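Local coordinates for uncharacterized protein (Pyrococcus furiosus, PDB 4XLZ), which probably catalyses the metal-dependent deacetylation of the chitin disaccharide N,N'-diacetylchitobiose, as a member of the CE-14 deacetylases, at residues C36-P39 against D43-I46; I65-G70 against R152-L157; A96-V101 against K208-R213. All coordinates share one frame; numbering follows the deposited sequence.

Contact 1 (C36-P39 against D43-I46); sequences CIEP and DCAI. With CD (cadmium ion), chain G.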
ATOM      1  N   CYS A  36     -16.424  12.733  20.672  1.00 14.16           N
ATOM      2  CA  CYS A  36     -17.319  12.342  19.594  1.00 13.82           C
ATOM      3  C   CYS A  36     -16.555  12.404  18.320  1.00 14.24           C
ATOM      4  O   CYS A  36     -15.989  13.408  17.929  1.00 13.91           O
ATOM      5  CB  CYS A  36     -18.476  13.376  19.508  1.00 14.49           C
ATOM      6  SG  CYS A  36     -19.435  13.364  21.117  1.00 20.07           S
ATOM      7  N   ILE A  37     -16.451  11.224  17.671  1.00 14.15           N
ATOM      8  CA  ILE A  37     -15.642  11.065  16.450  1.00 13.26           C
ATOM      9  C   ILE A  37     -16.553  11.121  15.232  1.00 13.45           C
ATOM     10  O   ILE A  37     -17.590  10.343  15.147  1.00 15.53           O
ATOM     11  CB  ILE A  37     -14.976   9.686  16.512  1.00 12.99           C
ATOM     12  CG1 ILE A  37     -14.037   9.721  17.787  1.00 14.69           C
ATOM     13  CG2 ILE A  37     -14.031   9.588  15.259  1.00 15.89           C
ATOM     14  CD1 ILE A  37     -13.187   8.375  17.900  1.00 16.70           C
ATOM     15  N   GLU A  38     -16.265  12.002  14.322  1.00 12.57           N
ATOM     16  CA  GLU A  38     -17.073  12.213  13.085  1.00 13.49           C
ATOM     17  C   GLU A  38     -16.217  12.002  11.888  1.00 13.05           C
ATOM     18  O   GLU A  38     -15.101  12.496  11.781  1.00 13.32           O
ATOM     19  CB  GLU A  38     -17.752  13.614  12.984  1.00 13.91           C
ATOM     20  CG  GLU A  38     -16.729  14.767  13.258  1.00 13.82           C
ATOM     21  CD  GLU A  38     -17.397  16.148  13.219  1.00 15.06           C
ATOM     22  OE1 GLU A  38     -18.616  16.212  13.074  1.00 15.39           O
ATOM     23  OE2 GLU A  38     -16.654  17.191  13.180  1.00 15.78           O
ATOM     24  N   PRO A  39     -16.785  11.397  10.871  1.00 11.92           N
ATOM     25  CA  PRO A  39     -16.017  11.230   9.605  1.00 12.24           C
ATOM     26  C   PRO A  39     -15.758  12.523   8.876  1.00 12.66           C
ATOM     27  O   PRO A  39     -14.633  12.752   8.390  1.00 13.20           O
ATOM     28  CB  PRO A  39     -16.943  10.282   8.739  1.00 12.34           C
ATOM     29  CG  PRO A  39     -17.749   9.476   9.740  1.00 11.53           C
ATOM     30  CD  PRO A  39     -17.988  10.501  10.989  1.00 11.69           C
ATOM     31  N   ASP A  43     -20.927  15.618  10.927  1.00 12.94           N
ATOM     32  CA  ASP A  43     -21.600  14.395  11.336  1.00 13.21           C
ATOM     33  C   ASP A  43     -21.951  14.249  12.826  1.00 13.39           C
ATOM     34  O   ASP A  43     -22.924  13.581  13.178  1.00 14.85           O
ATOM     35  CB  ASP A  43     -20.676  13.105  10.995  1.00 13.35           C
ATOM     36  CG  ASP A  43     -20.675  12.783   9.554  1.00 14.87           C
ATOM     37  OD1 ASP A  43     -21.845  12.588   8.981  1.00 14.11           O
ATOM     38  OD2 ASP A  43     -19.638  12.784   8.856  1.00 13.73           O
ATOM     39  N   CYS A  44     -21.180  14.853  13.725  1.00 13.69           N
ATOM     40  CA  CYS A  44     -21.579  14.856  15.158  1.00 14.32           C
ATOM     41  C   CYS A  44     -22.940  15.616  15.306  1.00 14.79           C
ATOM     42  O   CYS A  44     -23.778  15.088  16.039  1.00 15.97           O
ATOM     43  CB  CYS A  44     -20.496  15.571  16.000  1.00 16.60           C
ATOM     44  SG  CYS A  44     -19.059  14.482  16.208  1.00 21.64           S
ATOM     45  N   ALA A  45     -23.018  16.768  14.623  1.00 15.85           N
ATOM     46  CA  ALA A  45     -24.291  17.514  14.778  1.00 14.85           C
ATOM     47  C   ALA A  45     -25.429  16.702  14.198  1.00 16.27           C
ATOM     48  O   ALA A  45     -26.523  16.650  14.817  1.00 16.78           O
ATOM     49  CB  ALA A  45     -24.226  18.837  14.020  1.00 16.63           C
ATOM     50  N   ILE A  46     -25.221  16.087  13.028  1.00 14.23           N
ATOM     51  CA  ILE A  46     -26.355  15.288  12.416  1.00 15.54           C
ATOM     52  C   ILE A  46     -26.670  14.083  13.202  1.00 17.80           C
ATOM     53  O   ILE A  46     -27.859  13.770  13.491  1.00 19.63           O
ATOM     54  CB  ILE A  46     -26.067  15.003  10.950  1.00 15.73           C
ATOM     55  CG1 ILE A  46     -25.905  16.254  10.096  1.00 15.85           C
ATOM     56  CG2 ILE A  46     -27.083  13.938  10.352  1.00 15.54           C
ATOM     57  CD1 ILE A  46     -25.264  16.008   8.718  1.00 18.18           C
TER
HETATM   58 CD    CD G 301     -20.466  12.310   6.743  1.00 14.67          CD
HETATM   59  O   HOH W   1     -20.697  18.109  13.651  1.00 16.98           O
HETATM   60  O   HOH W   2     -21.269  12.134   4.293  1.00 23.54           O
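D43 meets E38 and P39 where strand 33-38 gives way to helix 43-57, the first step of a beta-alpha-beta unit in the parallel sheet of this deacetylase. Sites in parallel alpha/beta folds gather at the C-terminal ends of the strands, and here the loop from strand to helix carries H40 of a site that holds cadmium. CB of D43 lies 3.6 Å from CB of E38, while OD2 of D43 lies 3.5 Å from the ring atom CD of P39, the side chains of D43 and P39 crossing nearly at right angles. Both carboxylate oxygens of D43 reach the ion, OD2 at 2.3 Å and OD1 less closely at 2.6 Å. H40, H151 and a water join it on the metal. Y191 OH bonds to OD1, and together with the two metal bonds this probably holds the carboxylate's rotation.

C44 follows, its backbone N donating to OE1 of E38 at 3.0 Å. The bond is almost straight (174°), arrives on the anti side of the carboxylate, and is tilted only 15° from its plane. E38 reaches this place because CG sits in the crowded position between the backbone N and the carbonyl carbon (chi1 50°) and the chain beyond it runs out extended, bringing OE1 to the first turn of the helix. The backbone N of D42, just before the helix, adds a weak bond to the same oxygen. On the apolar side, SG of C44 turns back to the strand and rests 3.5 Å from CB of C36. With an alanine here in place of E38, the C44 amide would probably lose its carboxylate acceptor, and the water at the next amide one of its partners.

At A45 the tie to E38 is indirect: the backbone N of A45 donates to water 1, which in turn donates to E38 OE1.

Contact 2 (I65-G70 against R152-L157); sequences ICMTDG and RRTGFL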
ATOM      1  N   ILE A  65     -13.312  14.630  17.483  1.00 13.30           N
ATOM      2  CA  ILE A  65     -12.227  14.315  16.520  1.00 12.85           C
ATOM      3  C   ILE A  65     -12.885  14.241  15.139  1.00 12.65           C
ATOM      4  O   ILE A  65     -13.865  13.461  15.035  1.00 13.86           O
ATOM      5  CB  ILE A  65     -11.559  12.978  16.803  1.00 12.09           C
ATOM      6  CG1 ILE A  65     -10.860  13.037  18.169  1.00 13.19           C
ATOM      7  CG2 ILE A  65     -10.475  12.731  15.718  1.00 13.41           C
ATOM      8  CD1 ILE A  65     -10.318  11.618  18.658  1.00 13.92           C
ATOM      9  N   CYS A  66     -12.432  15.044  14.218  1.00 12.73           N
ATOM     10  CA  CYS A  66     -12.978  15.005  12.844  1.00 13.36           C
ATOM     11  C   CYS A  66     -11.926  14.329  12.004  1.00 13.57           C
ATOM     12  O   CYS A  66     -10.809  14.781  11.845  1.00 13.07           O
ATOM     13  CB  CYS A  66     -13.306  16.450  12.392  1.00 14.62           C
ATOM     14  SG  CYS A  66     -14.271  16.380  10.845  1.00 15.73           S
HETATM   15  N   MSE A  67     -12.350  13.234  11.353  1.00 10.93           N
HETATM   16  CA  MSE A  67     -11.316  12.391  10.649  1.00 11.30           C
HETATM   17  C   MSE A  67     -10.851  12.986   9.355  1.00 13.42           C
HETATM   18  O   MSE A  67      -9.701  12.885   8.980  1.00 13.75           O
HETATM   19  CB  MSE A  67     -11.968  11.044  10.229  1.00 12.98           C
HETATM   20  CG  MSE A  67     -12.637  10.251  11.383  1.00 14.06           C
HETATM   21 SE   MSE A  67     -11.350   9.806  12.817  1.00 14.13          SE
HETATM   22  CE  MSE A  67     -10.259   8.596  11.862  1.00 16.46           C
ATOM     23  N   THR A  68     -11.729  13.724   8.630  1.00 11.54           N
ATOM     24  CA  THR A  68     -11.427  14.257   7.328  1.00 11.99           C
ATOM     25  C   THR A  68     -11.757  15.758   7.203  1.00 11.70           C
ATOM     26  O   THR A  68     -12.320  16.373   8.144  1.00 14.60           O
ATOM     27  CB  THR A  68     -12.107  13.529   6.139  1.00 12.36           C
ATOM     28  OG1 THR A  68     -13.506  13.935   6.106  1.00 14.08           O
ATOM     29  CG2 THR A  68     -12.037  12.014   6.238  1.00 14.07           C
ATOM     30  N   ASP A  69     -11.363  16.335   6.107  1.00 12.16           N
ATOM     31  CA  ASP A  69     -11.452  17.809   5.956  1.00 12.35           C
ATOM     32  C   ASP A  69     -12.706  18.208   5.164  1.00 14.18           C
ATOM     33  O   ASP A  69     -12.953  19.402   5.028  1.00 15.96           O
ATOM     34  CB  ASP A  69     -10.219  18.287   5.201  1.00 14.31           C
ATOM     35  CG  ASP A  69      -9.937  17.554   3.865  1.00 13.77           C
ATOM     36  OD1 ASP A  69     -10.895  16.864   3.370  1.00 12.28           O
ATOM     37  OD2 ASP A  69      -8.754  17.653   3.406  1.00 16.77           O
ATOM     38  N   GLY A  70     -13.511  17.263   4.752  1.00 12.38           N
ATOM     39  CA  GLY A  70     -14.719  17.691   3.981  1.00 12.43           C
ATOM     40  C   GLY A  70     -14.431  18.263   2.591  1.00 12.38           C
ATOM     41  O   GLY A  70     -15.345  18.887   1.914  1.00 14.12           O
ATOM     42  N   ARG A 152     -17.672   3.950   7.200  1.00 12.67           N
ATOM     43  CA  ARG A 152     -17.416   2.597   7.711  1.00 12.85           C
ATOM     44  C   ARG A 152     -16.006   2.584   8.410  1.00 12.54           C
ATOM     45  O   ARG A 152     -15.901   2.050   9.522  1.00 12.30           O
ATOM     46  CB  ARG A 152     -17.341   1.625   6.537  1.00 12.86           C
ATOM     47  CG  ARG A 152     -18.694   1.454   5.818  1.00 13.78           C
ATOM     48  CD  ARG A 152     -18.575   0.334   4.774  1.00 14.21           C
ATOM     49  NE  ARG A 152     -17.652   0.640   3.677  1.00 13.73           N
ATOM     50  CZ  ARG A 152     -17.950   0.903   2.445  1.00 14.46           C
ATOM     51  NH1 ARG A 152     -19.248   1.069   2.061  1.00 14.98           N
ATOM     52  NH2 ARG A 152     -17.001   1.104   1.558  1.00 14.29           N
ATOM     53  N   ARG A 153     -15.054   3.205   7.752  1.00 11.35           N
ATOM     54  CA  ARG A 153     -13.703   3.191   8.350  1.00 11.85           C
ATOM     55  C   ARG A 153     -13.644   3.963   9.683  1.00 11.42           C
ATOM     56  O   ARG A 153     -12.940   3.499  10.620  1.00 11.97           O
ATOM     57  CB  ARG A 153     -12.682   3.717   7.377  1.00 10.85           C
ATOM     58  CG  ARG A 153     -12.510   2.739   6.154  1.00 11.17           C
ATOM     59  CD  ARG A 153     -11.677   3.346   5.060  1.00 10.59           C
ATOM     60  NE  ARG A 153     -11.489   2.311   4.059  1.00 12.45           N
ATOM     61  CZ  ARG A 153     -10.495   2.336   3.212  1.00 12.56           C
ATOM     62  NH1 ARG A 153      -9.631   3.406   3.086  1.00 11.99           N
ATOM     63  NH2 ARG A 153     -10.332   1.209   2.392  1.00 13.20           N
ATOM     64  N   THR A 154     -14.368   5.116   9.783  1.00 11.53           N
ATOM     65  CA  THR A 154     -14.330   5.774  11.066  1.00 11.19           C
ATOM     66  C   THR A 154     -14.841   4.896  12.160  1.00 12.69           C
ATOM     67  O   THR A 154     -14.293   4.877  13.308  1.00 12.17           O
ATOM     68  CB  THR A 154     -15.177   7.082  10.924  1.00 11.13           C
ATOM     69  OG1 THR A 154     -14.553   7.962  10.006  1.00 12.22           O
ATOM     70  CG2 THR A 154     -15.233   7.803  12.308  1.00 12.23           C
ATOM     71  N   GLY A 155     -15.985   4.182  11.905  1.00 12.02           N
ATOM     72  CA  GLY A 155     -16.540   3.330  12.951  1.00 13.20           C
ATOM     73  C   GLY A 155     -15.565   2.218  13.418  1.00 12.68           C
ATOM     74  O   GLY A 155     -15.375   2.043  14.604  1.00 13.20           O
ATOM     75  N   PHE A 156     -15.048   1.524  12.410  1.00 12.65           N
ATOM     76  CA  PHE A 156     -14.148   0.406  12.801  1.00 11.81           C
ATOM     77  C   PHE A 156     -12.903   0.930  13.455  1.00 12.64           C
ATOM     78  O   PHE A 156     -12.484   0.367  14.461  1.00 12.46           O
ATOM     79  CB  PHE A 156     -13.738  -0.361  11.490  1.00 12.02           C
ATOM     80  CG  PHE A 156     -14.825  -1.270  10.917  1.00 11.19           C
ATOM     81  CD1 PHE A 156     -15.426  -2.229  11.740  1.00 13.75           C
ATOM     82  CD2 PHE A 156     -15.205  -1.047   9.579  1.00 14.11           C
ATOM     83  CE1 PHE A 156     -16.428  -3.086  11.154  1.00 14.15           C
ATOM     84  CE2 PHE A 156     -16.239  -1.893   9.012  1.00 15.11           C
ATOM     85  CZ  PHE A 156     -16.831  -2.895   9.832  1.00 14.42           C
ATOM     86  N   LEU A 157     -12.300   1.967  12.891  1.00 11.88           N
ATOM     87  CA  LEU A 157     -11.045   2.504  13.509  1.00 10.56           C
ATOM     88  C   LEU A 157     -11.307   3.033  14.919  1.00 12.79           C
ATOM     89  O   LEU A 157     -10.435   2.909  15.795  1.00 13.01           O
ATOM     90  CB  LEU A 157     -10.468   3.586  12.666  1.00 12.33           C
ATOM     91  CG  LEU A 157      -9.938   3.138  11.255  1.00 11.63           C
ATOM     92  CD1 LEU A 157      -9.712   4.432  10.362  1.00 13.58           C
ATOM     93  CD2 LEU A 157      -8.577   2.382  11.423  1.00 12.79           C
TER
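Selenomethionine M67, introduced in making the derivative crystal, meets T154 through its CG, 3.3 Å from the threonine OG1 and 3.7 Å from its CG2. The two side chains slide past each other in opposite directions, and it is CB and CG of M67 that lie along the threonine. Bends at chi2 (-59°) and chi3 (-67°) carry the far end round to L157, and CE stops 4.5 Å from that residue's CD1, a loose apolar contact. The pairing joins strand 61-68 of the parallel sheet to helix 149-164, which lies over it.

Further out, I37 on the adjacent strand touches both M67 and T154, while V120 of helix 118-131 touches M67 and L157. Strand 61-68 is hydrogen-bonded into the sheet, M67 and I65 to strand 33-38 and C66 to strand 103-109. One turn before T154, H151 binds the cadmium ion, which lies about 8 Å from the nearest side-chain atom of T154.

The hydroxyl of T154 is bonded to the carbonyl of D150 in its own helix. A buried oxygen satisfied within its helix can lie against a CH2 group, and the contact is one of shape and packing with no hydrogen bond across it.

Contact 3 (A96-V101 against K208-R213); sequences AKLLGV and KLKAIR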
ATOM      1  N   ALA A  96     -20.341  23.795  16.556  1.00 18.19           N
ATOM      2  CA  ALA A  96     -19.900  23.331  17.813  1.00 19.26           C
ATOM      3  C   ALA A  96     -20.145  24.331  18.963  1.00 19.89           C
ATOM      4  O   ALA A  96     -20.551  23.895  20.067  1.00 20.54           O
ATOM      5  CB  ALA A  96     -18.354  23.074  17.704  1.00 20.38           C
ATOM      6  N   LYS A  97     -19.984  25.619  18.670  1.00 19.14           N
ATOM      7  CA  LYS A  97     -20.289  26.683  19.692  1.00 22.61           C
ATOM      8  C   LYS A  97     -21.779  26.570  20.121  1.00 21.30           C
ATOM      9  O   LYS A  97     -22.085  26.576  21.350  1.00 23.07           O
ATOM     10  CB  LYS A  97     -19.979  28.046  19.103  1.00 22.86           C
ATOM     11  CG  LYS A  97     -20.156  29.143  20.181  1.00 32.57           C
ATOM     12  CD  LYS A  97     -19.538  30.434  19.522  1.00 45.89           C
ATOM     13  CE  LYS A  97     -20.341  31.777  19.830  1.00 55.23           C
ATOM     14  NZ  LYS A  97     -20.474  32.038  21.275  1.00 59.12           N
ATOM     15  N   LEU A  98     -22.670  26.345  19.159  1.00 19.38           N
ATOM     16  CA  LEU A  98     -24.109  26.166  19.528  1.00 19.29           C
ATOM     17  C   LEU A  98     -24.398  25.008  20.395  1.00 21.09           C
ATOM     18  O   LEU A  98     -25.329  24.982  21.224  1.00 21.50           O
ATOM     19  CB  LEU A  98     -24.976  26.074  18.295  1.00 19.86           C
ATOM     20  CG  LEU A  98     -24.959  27.263  17.303  1.00 22.90           C
ATOM     21  CD1 LEU A  98     -25.533  27.015  15.868  1.00 24.90           C
ATOM     22  CD2 LEU A  98     -25.858  28.368  18.001  1.00 25.58           C
ATOM     23  N   LEU A  99     -23.574  23.922  20.232  1.00 19.03           N
ATOM     24  CA  LEU A  99     -23.779  22.733  21.009  1.00 19.27           C
ATOM     25  C   LEU A  99     -22.941  22.605  22.303  1.00 18.99           C
ATOM     26  O   LEU A  99     -23.052  21.607  22.997  1.00 21.13           O
ATOM     27  CB  LEU A  99     -23.473  21.457  20.073  1.00 18.04           C
ATOM     28  CG  LEU A  99     -24.356  21.459  18.828  1.00 18.38           C
ATOM     29  CD1 LEU A  99     -23.999  20.194  17.983  1.00 19.14           C
ATOM     30  CD2 LEU A  99     -25.850  21.351  19.242  1.00 18.37           C
ATOM     31  N   GLY A 100     -22.114  23.639  22.605  1.00 18.85           N
ATOM     32  CA  GLY A 100     -21.362  23.621  23.881  1.00 19.82           C
ATOM     33  C   GLY A 100     -20.034  22.905  23.765  1.00 19.04           C
ATOM     34  O   GLY A 100     -19.405  22.656  24.788  1.00 21.35           O
ATOM     35  N   VAL A 101     -19.635  22.682  22.499  1.00 18.93           N
ATOM     36  CA  VAL A 101     -18.311  21.962  22.336  1.00 20.20           C
ATOM     37  C   VAL A 101     -17.201  23.020  22.191  1.00 21.71           C
ATOM     38  O   VAL A 101     -17.324  23.948  21.339  1.00 25.45           O
ATOM     39  CB  VAL A 101     -18.466  21.073  21.030  1.00 18.40           C
ATOM     40  CG1 VAL A 101     -17.011  20.449  20.571  1.00 19.01           C
ATOM     41  CG2 VAL A 101     -19.468  20.042  21.253  1.00 22.26           C
ATOM     42  N   LYS A 208     -30.863  21.521  17.407  1.00 19.04           N
ATOM     43  CA  LYS A 208     -30.098  20.534  16.567  1.00 18.33           C
ATOM     44  C   LYS A 208     -30.161  20.969  15.137  1.00 18.62           C
ATOM     45  O   LYS A 208     -29.141  21.012  14.398  1.00 17.49           O
ATOM     46  CB  LYS A 208     -30.748  19.153  16.716  1.00 18.42           C
ATOM     47  CG  LYS A 208     -30.057  18.154  15.724  1.00 18.66           C
ATOM     48  CD  LYS A 208     -30.560  16.784  16.062  1.00 21.07           C
ATOM     49  CE  LYS A 208     -29.820  15.862  15.005  1.00 24.67           C
ATOM     50  NZ  LYS A 208     -29.795  14.476  15.442  1.00 30.86           N
ATOM     51  N   LEU A 209     -31.350  21.280  14.566  1.00 18.14           N
ATOM     52  CA  LEU A 209     -31.370  21.630  13.197  1.00 16.80           C
ATOM     53  C   LEU A 209     -30.632  22.942  12.865  1.00 16.59           C
ATOM     54  O   LEU A 209     -30.037  23.080  11.799  1.00 17.57           O
ATOM     55  CB  LEU A 209     -32.873  21.802  12.676  1.00 17.28           C
ATOM     56  CG  LEU A 209     -33.627  20.502  12.854  1.00 17.00           C
ATOM     57  CD1 LEU A 209     -35.117  20.809  12.386  1.00 21.52           C
ATOM     58  CD2 LEU A 209     -33.190  19.480  11.769  1.00 20.85           C
ATOM     59  N   LYS A 210     -30.627  23.889  13.836  1.00 18.01           N
ATOM     60  CA  LYS A 210     -29.839  25.093  13.623  1.00 19.20           C
ATOM     61  C   LYS A 210     -28.299  24.767  13.544  1.00 18.97           C
ATOM     62  O   LYS A 210     -27.583  25.405  12.708  1.00 18.19           O
ATOM     63  CB  LYS A 210     -30.161  26.094  14.768  1.00 19.73           C
ATOM     64  CG  LYS A 210     -29.393  27.393  14.615  1.00 23.94           C
ATOM     65  CD  LYS A 210     -29.663  28.363  15.873  1.00 27.43           C
ATOM     66  CE  LYS A 210     -29.015  29.705  15.499  1.00 35.35           C
ATOM     67  NZ  LYS A 210     -29.048  30.517  16.780  1.00 40.27           N
ATOM     68  N   ALA A 211     -27.905  23.887  14.470  1.00 17.48           N
ATOM     69  CA  ALA A 211     -26.472  23.487  14.457  1.00 17.87           C
ATOM     70  C   ALA A 211     -26.109  22.762  13.191  1.00 18.56           C
ATOM     71  O   ALA A 211     -24.937  22.848  12.695  1.00 17.98           O
ATOM     72  CB  ALA A 211     -26.163  22.660  15.747  1.00 17.93           C
ATOM     73  N   ILE A 212     -27.041  21.994  12.634  1.00 16.56           N
ATOM     74  CA  ILE A 212     -26.767  21.385  11.294  1.00 15.71           C
ATOM     75  C   ILE A 212     -26.662  22.389  10.155  1.00 16.50           C
ATOM     76  O   ILE A 212     -25.764  22.419   9.336  1.00 16.20           O
ATOM     77  CB  ILE A 212     -27.819  20.260  11.010  1.00 14.72           C
ATOM     78  CG1 ILE A 212     -27.650  19.206  12.120  1.00 15.88           C
ATOM     79  CG2 ILE A 212     -27.675  19.748   9.600  1.00 16.51           C
ATOM     80  CD1 ILE A 212     -28.908  18.183  12.101  1.00 16.60           C
ATOM     81  N   ARG A 213     -27.670  23.367  10.164  1.00 16.10           N
ATOM     82  CA  ARG A 213     -27.678  24.324   9.084  1.00 17.00           C
ATOM     83  C   ARG A 213     -26.520  25.321   9.131  1.00 14.64           C
ATOM     84  O   ARG A 213     -26.228  25.958   8.100  1.00 16.55           O
ATOM     85  CB  ARG A 213     -29.090  25.091   9.101  1.00 18.26           C
ATOM     86  CG  ARG A 213     -30.177  24.261   8.532  1.00 19.86           C
ATOM     87  CD  ARG A 213     -31.180  25.146   7.655  1.00 22.54           C
ATOM     88  NE  ARG A 213     -30.603  25.428   6.373  1.00 24.28           N
ATOM     89  CZ  ARG A 213     -31.218  25.979   5.317  1.00 22.82           C
ATOM     90  NH1 ARG A 213     -32.550  26.409   5.403  1.00 25.90           N
ATOM     91  NH2 ARG A 213     -30.558  26.238   4.246  1.00 22.82           N
TER
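The backbones of L98 and A211 come within 6.2 Å, CA to CA, an approach of two helices consistent with the small side chain of A211. Just beyond, G100 is the first residue to leave helical angles, with a positive phi of 88°, in a Schellman motif closing the last turn, in which V101 N bonds back to A96 O at 2.9 Å and G100 N to K97 O at 3.2 Å.

A211 receives both leucines, L99 on its methyl and L98 on CA. L99 comes at it with the branched end of its chain, CD2 lying 3.7 Å from the alanine CB and CG almost as near. L98 touches the same residue closer to the backbone, with CD1 3.9 Å from CA of A211. The other branch of L98 turns to K210, where CD2 is 4.0 Å from NZ. K210 is fully extended, CG lying opposite its backbone N (chi1 -179°), and crosses L98 at about a right angle, so that its methylene chain borders the leucine on the solvent-exposed side of the contact while the amine ends beside a methyl. No hydrogen bond spans the two segments, and the fit is apolar at the centre and solvent-facing at K210.

Around this pair, S95 of helix 81-99 adds a polar tie, its OG bonding to the carbonyl of A211. Helix 43-57 also meets segment 96-101, with K53 NZ bonding to L98 O and S56 OG to L99 O, while I52 packs on L99 together with Y64 of strand 61-68. From helix 205-213, I212 reaches A45 and I46 of helix 43-57 and W224 of helix 221-240.

From the N terminus, contact 1 closes first, across the three-residue turn between 36-39 and 43-46, and is complete before the others open. Contact 2 then opens at 65-70 and closes at 152-157, a long loop. Contact 3 starts within it at 96-101 and ends beyond it at 208-213, so the two cross without nesting or touching. Contact 1 lies between them. Its strand joins contact 2 through neighbouring strands of the sheet and the P39 O to T68 OG1 bond, and its helix meets contact 3 where K208 NZ bonds I46 O. Together they tie the central sheet to helices packed about it, with the cadmium site, partly built by D43, in contact 1.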